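Long-range contacts in pesticidal crystal protein CRY4AA (Bacillus thuringiensis, PDB 2C9K), which promotes colloid-osmotic lysis by binding to the midgut epithelial cells of insects, here in the functional, mosquito-larvicidal form of the toxin: residues K463-I474 with I508-Y519; V10-T20 with P252-T260. One frame throughout, in Å; residues are numbered along the deposited sequence.

Interaction 1 (K463-I474 with I508-Y519)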
loop_
_atom_site.group_PDB
_atom_site.type_symbol
_atom_site.label_atom_id
_atom_site.label_comp_id
_atom_site.label_asym_id
_atom_site.label_seq_id
_atom_site.Cartn_x
_atom_site.Cartn_y
_atom_site.Cartn_z
ATOM N N LYS A 463 9.416 14.729 -1.180
ATOM C CA LYS A 463 9.559 15.955 -1.945
ATOM C C LYS A 463 8.529 16.137 -3.056
ATOM O O LYS A 463 8.578 17.119 -3.786
ATOM C CB LYS A 463 10.984 16.022 -2.520
ATOM C CG LYS A 463 12.089 16.043 -1.455
ATOM C CD LYS A 463 12.183 17.417 -0.800
ATOM C CE LYS A 463 13.000 17.414 0.492
ATOM N NZ LYS A 463 12.255 16.775 1.627
ATOM N N ASN A 464 7.593 15.202 -3.171
ATOM C CA ASN A 464 6.564 15.281 -4.207
ATOM C C ASN A 464 7.168 15.619 -5.560
ATOM O O ASN A 464 6.569 16.371 -6.334
ATOM C CB ASN A 464 5.524 16.360 -3.870
ATOM C CG ASN A 464 4.505 15.895 -2.857
ATOM O OD1 ASN A 464 4.090 14.743 -2.870
ATOM N ND2 ASN A 464 4.082 16.796 -1.980
ATOM N N THR A 465 8.332 15.068 -5.873
ATOM C CA THR A 465 8.946 15.432 -7.139
ATOM C C THR A 465 8.104 15.134 -8.374
ATOM O O THR A 465 7.342 14.159 -8.439
ATOM C CB THR A 465 10.338 14.793 -7.319
ATOM O OG1 THR A 465 10.194 13.433 -7.733
ATOM C CG2 THR A 465 11.111 14.849 -6.010
ATOM N N ILE A 466 8.247 16.021 -9.350
ATOM C CA ILE A 466 7.553 15.914 -10.613
ATOM C C ILE A 466 8.649 15.629 -11.619
ATOM O O ILE A 466 9.577 16.423 -11.770
ATOM C CB ILE A 466 6.824 17.238 -10.934
ATOM C CG1 ILE A 466 5.724 17.458 -9.882
ATOM C CG2 ILE A 466 6.253 17.204 -12.345
ATOM C CD1 ILE A 466 4.943 18.737 -9.997
ATOM N N TYR A 467 8.567 14.480 -12.276
ATOM C CA TYR A 467 9.571 14.113 -13.252
ATOM C C TYR A 467 9.219 14.657 -14.625
ATOM O O TYR A 467 8.086 15.058 -14.878
ATOM C CB TYR A 467 9.733 12.594 -13.293
ATOM C CG TYR A 467 10.121 12.003 -11.952
ATOM C CD1 TYR A 467 9.155 11.494 -11.084
ATOM C CD2 TYR A 467 11.456 11.989 -11.540
ATOM C CE1 TYR A 467 9.508 10.988 -9.841
ATOM C CE2 TYR A 467 11.824 11.491 -10.299
ATOM C CZ TYR A 467 10.850 10.989 -9.450
ATOM O OH TYR A 467 11.218 10.498 -8.212
ATOM N N THR A 468 10.203 14.661 -15.514
ATOM C CA THR A 468 10.032 15.191 -16.863
ATOM C C THR A 468 10.025 14.161 -17.982
ATOM O O THR A 468 9.669 14.486 -19.108
ATOM C CB THR A 468 11.159 16.177 -17.195
ATOM O OG1 THR A 468 12.407 15.473 -17.198
ATOM C CG2 THR A 468 11.222 17.289 -16.168
ATOM N N HIS A 469 10.432 12.931 -17.678
ATOM C CA HIS A 469 10.517 11.878 -18.686
ATOM C C HIS A 469 9.447 10.806 -18.588
ATOM O O HIS A 469 9.610 9.712 -19.136
ATOM C CB HIS A 469 11.890 11.210 -18.626
ATOM C CG HIS A 469 12.105 10.383 -17.395
ATOM N ND1 HIS A 469 12.065 10.912 -16.124
ATOM C CD2 HIS A 469 12.333 9.058 -17.242
ATOM C CE1 HIS A 469 12.257 9.951 -15.240
ATOM N NE2 HIS A 469 12.421 8.816 -15.892
ATOM N N LEU A 470 8.365 11.101 -17.882
ATOM C CA LEU A 470 7.276 10.149 -17.747
ATOM C C LEU A 470 6.149 10.765 -16.920
ATOM O O LEU A 470 6.302 11.841 -16.353
ATOM C CB LEU A 470 7.780 8.853 -17.103
ATOM C CG LEU A 470 7.847 8.734 -15.578
ATOM C CD1 LEU A 470 8.397 7.370 -15.220
ATOM C CD2 LEU A 470 8.708 9.831 -14.988
ATOM N N THR A 471 5.011 10.090 -16.863
ATOM C CA THR A 471 3.880 10.601 -16.109
ATOM C C THR A 471 4.111 10.438 -14.623
ATOM O O THR A 471 4.425 9.346 -14.146
ATOM C CB THR A 471 2.578 9.875 -16.493
ATOM O OG1 THR A 471 2.225 10.216 -17.840
ATOM C CG2 THR A 471 1.443 10.272 -15.557
ATOM N N THR A 472 3.965 11.535 -13.894
ATOM C CA THR A 472 4.137 11.513 -12.455
ATOM C C THR A 472 2.761 11.442 -11.829
ATOM O O THR A 472 1.865 12.210 -12.174
ATOM C CB THR A 472 4.857 12.767 -11.959
ATOM O OG1 THR A 472 6.152 12.831 -12.561
ATOM C CG2 THR A 472 5.021 12.730 -10.449
ATOM N N GLN A 473 2.603 10.504 -10.910
ATOM C CA GLN A 473 1.340 10.294 -10.223
ATOM C C GLN A 473 1.523 10.737 -8.776
ATOM O O GLN A 473 2.292 10.124 -8.039
ATOM C CB GLN A 473 0.994 8.806 -10.285
ATOM C CG GLN A 473 -0.468 8.454 -10.109
ATOM C CD GLN A 473 -0.743 7.005 -10.467
ATOM O OE1 GLN A 473 -0.285 6.087 -9.789
ATOM N NE2 GLN A 473 -1.483 6.795 -11.550
ATOM N N ILE A 474 0.841 11.810 -8.378
ATOM C CA ILE A 474 0.931 12.312 -7.008
ATOM C C ILE A 474 -0.407 12.211 -6.287
ATOM O O ILE A 474 -1.322 13.007 -6.542
ATOM C CB ILE A 474 1.369 13.792 -6.954
ATOM C CG1 ILE A 474 2.773 13.958 -7.543
ATOM C CG2 ILE A 474 1.369 14.269 -5.505
ATOM C CD1 ILE A 474 3.313 15.372 -7.452
ATOM N N ILE A 508 -1.326 20.957 -2.259
ATOM C CA ILE A 508 -0.236 20.010 -2.209
ATOM C C ILE A 508 0.963 20.777 -2.776
ATOM O O ILE A 508 0.817 21.551 -3.733
ATOM C CB ILE A 508 -0.577 18.734 -3.038
ATOM C CG1 ILE A 508 0.623 18.273 -3.851
ATOM C CG2 ILE A 508 -1.745 18.996 -3.944
ATOM C CD1 ILE A 508 1.667 17.592 -3.041
ATOM N N THR A 509 2.129 20.597 -2.155
ATOM C CA THR A 509 3.353 21.266 -2.589
ATOM C C THR A 509 4.281 20.292 -3.315
ATOM O O THR A 509 4.555 19.204 -2.821
ATOM C CB THR A 509 4.098 21.853 -1.387
ATOM O OG1 THR A 509 3.188 22.632 -0.607
ATOM C CG2 THR A 509 5.240 22.745 -1.849
ATOM N N CYS A 510 4.770 20.690 -4.484
ATOM C CA CYS A 510 5.656 19.827 -5.268
ATOM C C CYS A 510 6.990 20.479 -5.573
ATOM O O CYS A 510 7.094 21.701 -5.652
ATOM C CB CYS A 510 4.994 19.443 -6.589
ATOM S SG CYS A 510 3.354 18.756 -6.400
ATOM N N GLN A 511 8.010 19.649 -5.744
ATOM C CA GLN A 511 9.344 20.125 -6.061
ATOM C C GLN A 511 9.656 19.568 -7.444
ATOM O O GLN A 511 9.634 18.355 -7.645
ATOM C CB GLN A 511 10.344 19.600 -5.036
ATOM C CG GLN A 511 11.728 20.231 -5.133
ATOM C CD GLN A 511 12.681 19.735 -4.049
ATOM O OE1 GLN A 511 12.394 19.841 -2.853
ATOM N NE2 GLN A 511 13.822 19.198 -4.466
ATOM N N HIS A 512 9.926 20.450 -8.402
ATOM C CA HIS A 512 10.212 20.001 -9.754
ATOM C C HIS A 512 11.607 19.395 -9.852
ATOM O O HIS A 512 12.447 19.606 -8.971
ATOM C CB HIS A 512 10.091 21.165 -10.741
ATOM C CG HIS A 512 9.983 20.730 -12.169
ATOM N ND1 HIS A 512 10.672 21.344 -13.193
ATOM C CD2 HIS A 512 9.270 19.734 -12.744
ATOM C CE1 HIS A 512 10.391 20.744 -14.335
ATOM N NE2 HIS A 512 9.542 19.763 -14.090
ATOM N N SER A 513 11.845 18.634 -10.919
ATOM C CA SER A 513 13.148 18.017 -11.154
ATOM C C SER A 513 14.157 19.093 -11.532
ATOM O O SER A 513 13.808 20.270 -11.656
ATOM C CB SER A 513 13.057 17.003 -12.282
ATOM O OG SER A 513 12.086 16.027 -11.978
ATOM N N ASN A 514 15.411 18.695 -11.720
ATOM C CA ASN A 514 16.446 19.657 -12.073
ATOM C C ASN A 514 16.492 19.900 -13.576
ATOM O O ASN A 514 17.561 19.941 -14.184
ATOM C CB ASN A 514 17.800 19.172 -11.559
ATOM C CG ASN A 514 18.907 20.158 -11.823
ATOM O OD1 ASN A 514 18.728 21.363 -11.673
ATOM N ND2 ASN A 514 20.069 19.647 -12.209
ATOM N N PHE A 515 15.311 20.051 -14.172
ATOM C CA PHE A 515 15.198 20.311 -15.604
ATOM C C PHE A 515 14.068 21.288 -15.901
ATOM O O PHE A 515 13.436 21.824 -14.996
ATOM C CB PHE A 515 14.958 19.007 -16.379
ATOM C CG PHE A 515 15.991 17.962 -16.130
ATOM C CD1 PHE A 515 15.918 17.149 -15.007
ATOM C CD2 PHE A 515 17.058 17.804 -17.000
ATOM C CE1 PHE A 515 16.897 16.191 -14.751
ATOM C CE2 PHE A 515 18.047 16.849 -16.753
ATOM C CZ PHE A 515 17.966 16.043 -15.628
ATOM N N GLN A 516 13.831 21.518 -17.185
ATOM C CA GLN A 516 12.772 22.408 -17.619
ATOM C C GLN A 516 11.738 21.591 -18.377
ATOM O O GLN A 516 12.095 20.763 -19.201
ATOM C CB GLN A 516 13.342 23.484 -18.525
ATOM C CG GLN A 516 12.297 24.356 -19.153
ATOM C CD GLN A 516 12.744 25.781 -19.217
ATOM O OE1 GLN A 516 12.934 26.429 -18.180
ATOM N NE2 GLN A 516 12.932 26.292 -20.433
ATOM N N GLN A 517 10.460 21.821 -18.101
ATOM C CA GLN A 517 9.416 21.072 -18.777
ATOM C C GLN A 517 8.057 21.748 -18.782
ATOM O O GLN A 517 7.771 22.623 -17.952
ATOM C CB GLN A 517 9.251 19.700 -18.127
ATOM C CG GLN A 517 9.931 18.581 -18.867
ATOM C CD GLN A 517 9.248 18.223 -20.172
ATOM O OE1 GLN A 517 8.823 19.095 -20.933
ATOM N NE2 GLN A 517 9.162 16.931 -20.447
ATOM N N SER A 518 7.229 21.329 -19.737
ATOM C CA SER A 518 5.864 21.813 -19.856
ATOM C C SER A 518 5.005 20.587 -19.586
ATOM O O SER A 518 5.418 19.465 -19.866
ATOM C CB SER A 518 5.587 22.360 -21.256
ATOM O OG SER A 518 5.873 23.749 -21.319
ATOM N N TYR A 519 3.820 20.790 -19.027
ATOM C CA TYR A 519 2.957 19.661 -18.724
ATOM C C TYR A 519 1.497 19.981 -18.937
ATOM O O TYR A 519 1.125 21.059 -19.389
ATOM C CB TYR A 519 3.092 19.246 -17.249
ATOM C CG TYR A 519 4.474 18.920 -16.762
ATOM C CD1 TYR A 519 5.408 19.933 -16.515
ATOM C CD2 TYR A 519 4.853 17.598 -16.537
ATOM C CE1 TYR A 519 6.698 19.635 -16.056
ATOM C CE2 TYR A 519 6.135 17.283 -16.080
ATOM C CZ TYR A 519 7.054 18.306 -15.844
ATOM O OH TYR A 519 8.321 17.992 -15.413
#
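The carbonyl oxygen of Ile466 is gripped twice by one residue. Ser513 gives it a hydrogen bond from OG at 2.5 Å, tilted out of the carbonyl plane, and its main-chain N adds a weak one. The N-H of Ile466 itself donates to Gln511 O at 3.2 Å. Together these bonds make a single parallel bridge between Ile466 and His512. Beside it, Thr465 CA directs a C-H at Gln511 O from 3.0 Å. In the C-terminal beta-sandwich of this three-domain toxin, strand 505-511 belongs to one sheet and strands 471-475 and 517-527 to the other, and residues 463-468 touch both. Ile466 accordingly reaches both ways with its branches. CG1 lies beside the backbone N (chi1 -65°) and carries CD1 to within 3.5 Å of Cys510 CB, whereas CG2 meets the Tyr519 ring obliquely, 3.7 Å from CE2. Phe607 and Ile585 extend this apolar cluster. Ile474 joins it by laying CD1 3.5 Å from Cys510 SG. Further along, the amide of Gln517, bent back at chi2 (-71°), sends NE2 to Thr468 O at 2.8 Å, in the carbonyl plane and on a lone pair, and that oxygen lies almost in the amide plane of Gln517. Gln517 CG also lies against Thr468 CB. At the opposite end, the aliphatic part of Lys463 runs alongside Gln511, both pointing the same way, with CD nearest OE1.

Interaction 2 (V10-T20 with P252-T260)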
loop_
_atom_site.group_PDB
_atom_site.type_symbol
_atom_site.label_atom_id
_atom_site.label_comp_id
_atom_site.label_asym_id
_atom_site.label_seq_id
_atom_site.Cartn_x
_atom_site.Cartn_y
_atom_site.Cartn_z
ATOM N N VAL A 10 5.690 -6.511 -5.507
ATOM C CA VAL A 10 5.131 -5.169 -5.568
ATOM C C VAL A 10 6.226 -4.170 -5.900
ATOM O O VAL A 10 6.007 -3.218 -6.651
ATOM C CB VAL A 10 4.459 -4.790 -4.234
ATOM C CG1 VAL A 10 3.992 -3.346 -4.267
ATOM C CG2 VAL A 10 3.282 -5.704 -3.988
ATOM N N GLY A 11 7.411 -4.403 -5.346
ATOM C CA GLY A 11 8.534 -3.522 -5.603
ATOM C C GLY A 11 8.953 -3.511 -7.061
ATOM O O GLY A 11 9.329 -2.464 -7.587
ATOM N N THR A 12 8.880 -4.665 -7.717
ATOM C CA THR A 12 9.271 -4.787 -9.116
ATOM C C THR A 12 8.327 -4.081 -10.072
ATOM O O THR A 12 8.755 -3.508 -11.067
ATOM C CB THR A 12 9.341 -6.251 -9.533
ATOM O OG1 THR A 12 10.133 -6.970 -8.585
ATOM C CG2 THR A 12 9.975 -6.379 -10.905
ATOM N N VAL A 13 7.037 -4.145 -9.776
ATOM C CA VAL A 13 6.022 -3.501 -10.611
ATOM C C VAL A 13 6.183 -1.974 -10.580
ATOM O O VAL A 13 6.165 -1.332 -11.631
ATOM C CB VAL A 13 4.590 -3.901 -10.153
ATOM C CG1 VAL A 13 3.555 -3.124 -10.925
ATOM C CG2 VAL A 13 4.382 -5.386 -10.361
ATOM N N LEU A 14 6.347 -1.403 -9.384
ATOM C CA LEU A 14 6.544 0.041 -9.237
ATOM C C LEU A 14 7.716 0.468 -10.109
ATOM O O LEU A 14 7.620 1.418 -10.886
ATOM C CB LEU A 14 6.841 0.404 -7.781
ATOM C CG LEU A 14 5.641 0.450 -6.840
ATOM C CD1 LEU A 14 6.102 0.417 -5.397
ATOM C CD2 LEU A 14 4.827 1.701 -7.128
ATOM N N THR A 15 8.826 -0.247 -9.964
ATOM C CA THR A 15 10.039 0.012 -10.729
ATOM C C THR A 15 9.803 -0.257 -12.212
ATOM O O THR A 15 10.358 0.413 -13.072
ATOM C CB THR A 15 11.173 -0.902 -10.247
ATOM O OG1 THR A 15 11.413 -0.658 -8.858
ATOM C CG2 THR A 15 12.439 -0.651 -11.031
ATOM N N GLY A 16 8.957 -1.235 -12.494
ATOM C CA GLY A 16 8.681 -1.608 -13.864
ATOM C C GLY A 16 7.983 -0.600 -14.745
ATOM O O GLY A 16 8.230 -0.570 -15.953
ATOM N N PHE A 17 7.104 0.212 -14.166
ATOM C CA PHE A 17 6.384 1.204 -14.954
ATOM C C PHE A 17 7.244 2.402 -15.320
ATOM O O PHE A 17 6.748 3.387 -15.871
ATOM C CB PHE A 17 5.135 1.664 -14.209
ATOM C CG PHE A 17 4.044 0.639 -14.190
ATOM C CD1 PHE A 17 3.670 0.024 -13.010
ATOM C CD2 PHE A 17 3.419 0.259 -15.369
ATOM C CE1 PHE A 17 2.687 -0.963 -13.007
ATOM C CE2 PHE A 17 2.439 -0.723 -15.377
ATOM C CZ PHE A 17 2.075 -1.335 -14.191
ATOM N N GLY A 18 8.541 2.287 -15.032
ATOM C CA GLY A 18 9.503 3.342 -15.310
ATOM C C GLY A 18 9.639 3.771 -16.762
ATOM O O GLY A 18 9.794 4.963 -17.032
ATOM N N PHE A 19 9.579 2.836 -17.708
ATOM C CA PHE A 19 9.719 3.222 -19.113
ATOM C C PHE A 19 8.498 2.907 -19.985
ATOM O O PHE A 19 7.353 3.031 -19.548
ATOM C CB PHE A 19 10.966 2.567 -19.720
ATOM C CG PHE A 19 11.995 2.145 -18.705
ATOM C CD1 PHE A 19 11.871 0.925 -18.029
ATOM C CD2 PHE A 19 13.110 2.950 -18.453
ATOM C CE1 PHE A 19 12.846 0.506 -17.117
ATOM C CE2 PHE A 19 14.092 2.547 -17.545
ATOM C CZ PHE A 19 13.957 1.313 -16.875
ATOM N N THR A 20 8.763 2.509 -21.228
ATOM C CA THR A 20 7.727 2.151 -22.206
ATOM C C THR A 20 8.419 1.558 -23.435
ATOM O O THR A 20 9.026 2.283 -24.228
ATOM C CB THR A 20 6.887 3.382 -22.626
ATOM O OG1 THR A 20 6.048 3.038 -23.738
ATOM C CG2 THR A 20 7.790 4.540 -23.003
ATOM N N PRO A 252 0.863 6.020 -21.623
ATOM C CA PRO A 252 1.649 5.745 -22.827
ATOM C C PRO A 252 3.153 5.611 -22.652
ATOM O O PRO A 252 3.776 4.679 -23.171
ATOM C CB PRO A 252 1.329 6.934 -23.720
ATOM C CG PRO A 252 0.021 7.393 -23.239
ATOM C CD PRO A 252 0.173 7.307 -21.768
ATOM N N ILE A 253 3.735 6.553 -21.922
ATOM C CA ILE A 253 5.178 6.587 -21.737
ATOM C C ILE A 253 5.770 6.163 -20.388
ATOM O O ILE A 253 6.957 6.380 -20.152
ATOM C CB ILE A 253 5.691 7.999 -22.063
ATOM C CG1 ILE A 253 5.225 8.982 -20.984
ATOM C CG2 ILE A 253 5.133 8.445 -23.412
ATOM C CD1 ILE A 253 5.694 10.403 -21.196
ATOM N N GLY A 254 4.981 5.560 -19.508
ATOM C CA GLY A 254 5.541 5.164 -18.224
ATOM C C GLY A 254 4.949 5.975 -17.089
ATOM O O GLY A 254 4.392 7.048 -17.319
ATOM N N VAL A 255 5.073 5.479 -15.861
ATOM C CA VAL A 255 4.498 6.174 -14.716
ATOM C C VAL A 255 5.227 5.921 -13.426
ATOM O O VAL A 255 5.619 4.794 -13.144
ATOM C CB VAL A 255 3.063 5.708 -14.411
ATOM C CG1 VAL A 255 2.240 6.882 -13.899
ATOM C CG2 VAL A 255 2.447 5.033 -15.617
ATOM N N GLN A 256 5.366 6.963 -12.619
ATOM C CA GLN A 256 5.991 6.820 -11.315
ATOM C C GLN A 256 4.854 6.987 -10.310
ATOM O O GLN A 256 4.271 8.061 -10.197
ATOM C CB GLN A 256 7.063 7.890 -11.100
ATOM C CG GLN A 256 7.847 7.732 -9.807
ATOM C CD GLN A 256 8.448 6.343 -9.661
ATOM O OE1 GLN A 256 7.735 5.358 -9.443
ATOM N NE2 GLN A 256 9.769 6.257 -9.783
ATOM N N SER A 257 4.519 5.921 -9.595
ATOM C CA SER A 257 3.438 5.990 -8.626
ATOM C C SER A 257 3.915 5.553 -7.252
ATOM O O SER A 257 5.019 5.035 -7.119
ATOM C CB SER A 257 2.287 5.094 -9.074
ATOM O OG SER A 257 2.681 3.741 -9.044
ATOM N N GLU A 258 3.083 5.767 -6.235
ATOM C CA GLU A 258 3.430 5.383 -4.872
ATOM C C GLU A 258 2.220 4.860 -4.099
ATOM O O GLU A 258 1.078 5.058 -4.500
ATOM C CB GLU A 258 4.070 6.570 -4.141
ATOM C CG GLU A 258 3.192 7.816 -3.995
ATOM C CD GLU A 258 3.991 9.055 -3.551
ATOM O OE1 GLU A 258 3.387 9.996 -2.994
ATOM O OE2 GLU A 258 5.223 9.099 -3.772
ATOM N N LEU A 259 2.479 4.172 -2.996
ATOM C CA LEU A 259 1.421 3.614 -2.164
ATOM C C LEU A 259 1.459 4.381 -0.843
ATOM O O LEU A 259 2.458 4.316 -0.123
ATOM C CB LEU A 259 1.690 2.118 -1.942
ATOM C CG LEU A 259 1.932 1.270 -3.206
ATOM C CD1 LEU A 259 2.523 -0.072 -2.831
ATOM C CD2 LEU A 259 0.636 1.082 -3.974
ATOM N N THR A 260 0.379 5.101 -0.525
ATOM C CA THR A 260 0.320 5.928 0.695
ATOM C C THR A 260 -0.345 5.328 1.923
ATOM O O THR A 260 -0.237 5.890 3.012
ATOM C CB THR A 260 -0.405 7.257 0.450
ATOM O OG1 THR A 260 -1.806 7.001 0.313
ATOM C CG2 THR A 260 0.111 7.934 -0.808
HETATM O O HOH W 1 5.339 3.314 -10.644
#
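The flat ring of Phe17 is not what meets Val255. Its CB makes the contact, 3.3 Å from Val255 O, and the torsion that holds CG anti to the carbonyl carbon (chi1 -73°) leads the ring onward to an edge-to-face meeting with Tyr246. Among the flat peptide groups, the carbonyl of Phe17 receives Val255 N at 2.7 Å, with the donor tilted 26° from the carbonyl plane. This is a domain junction seen at close range: helix 5-16, from the helical N-terminal domain characteristic of three-domain Cry toxins, ends here against the extended connection that leads out of that domain into the next. Phe17 is the first residue to leave helical geometry, and its carbonyl, past the end of the helix, is taken up by the short strand 255-256. Gly254 makes the close approach possible. With no side chain, its CA can sit beside both Phe17 O and Phe19 O, and its positive phi suits a glycine. One turn back, a water accepts a hydrogen bond from Ser257 N at 2.9 Å and lies within donating distance of Leu14 O and Val255 O, although other acceptors compete for its protons; it thus joins the helix's last turn to the strand. Leu14 sets its CD2 methyl against the carbonyl of Ser257, 3.3 Å from O. Farther up the helix, Val10 CG1, anti to the backbone N, packs against Leu259 CD1 at 3.9 Å. Asp238, in helix 222-240, and His457 add to the surroundings of Leu259. Beyond the helix, Thr20 closes the contact: its OG1 donates to Pro252 O at 2.9 Å, in the carbonyl plane, with a C=O...OG1 angle of 156°.

In the fold
Both segments of interaction 2 precede those of interaction 1 in the sequence, yet the centres of the two contacts lie only 15 Å apart, on the same side of the molecule's centre. They meet through one mixed sheet, in which strand 255-256 runs parallel to strand 471-475; Gln256 probably exchanges main-chain hydrogen bonds with Thr471 and Gln473. Polar groups add a second tie: Lys478 forms a salt bridge with Glu258 and a hydrogen bond with Asn464, and the carboxylate of Asp461 accepts the main-chain N-H groups of Lys463 and Thr465 while its own N-H goes to Glu258. The connection leaving the helical N-terminal domain is thus built into the C-terminal sandwich, consistent with the three domains meeting near here.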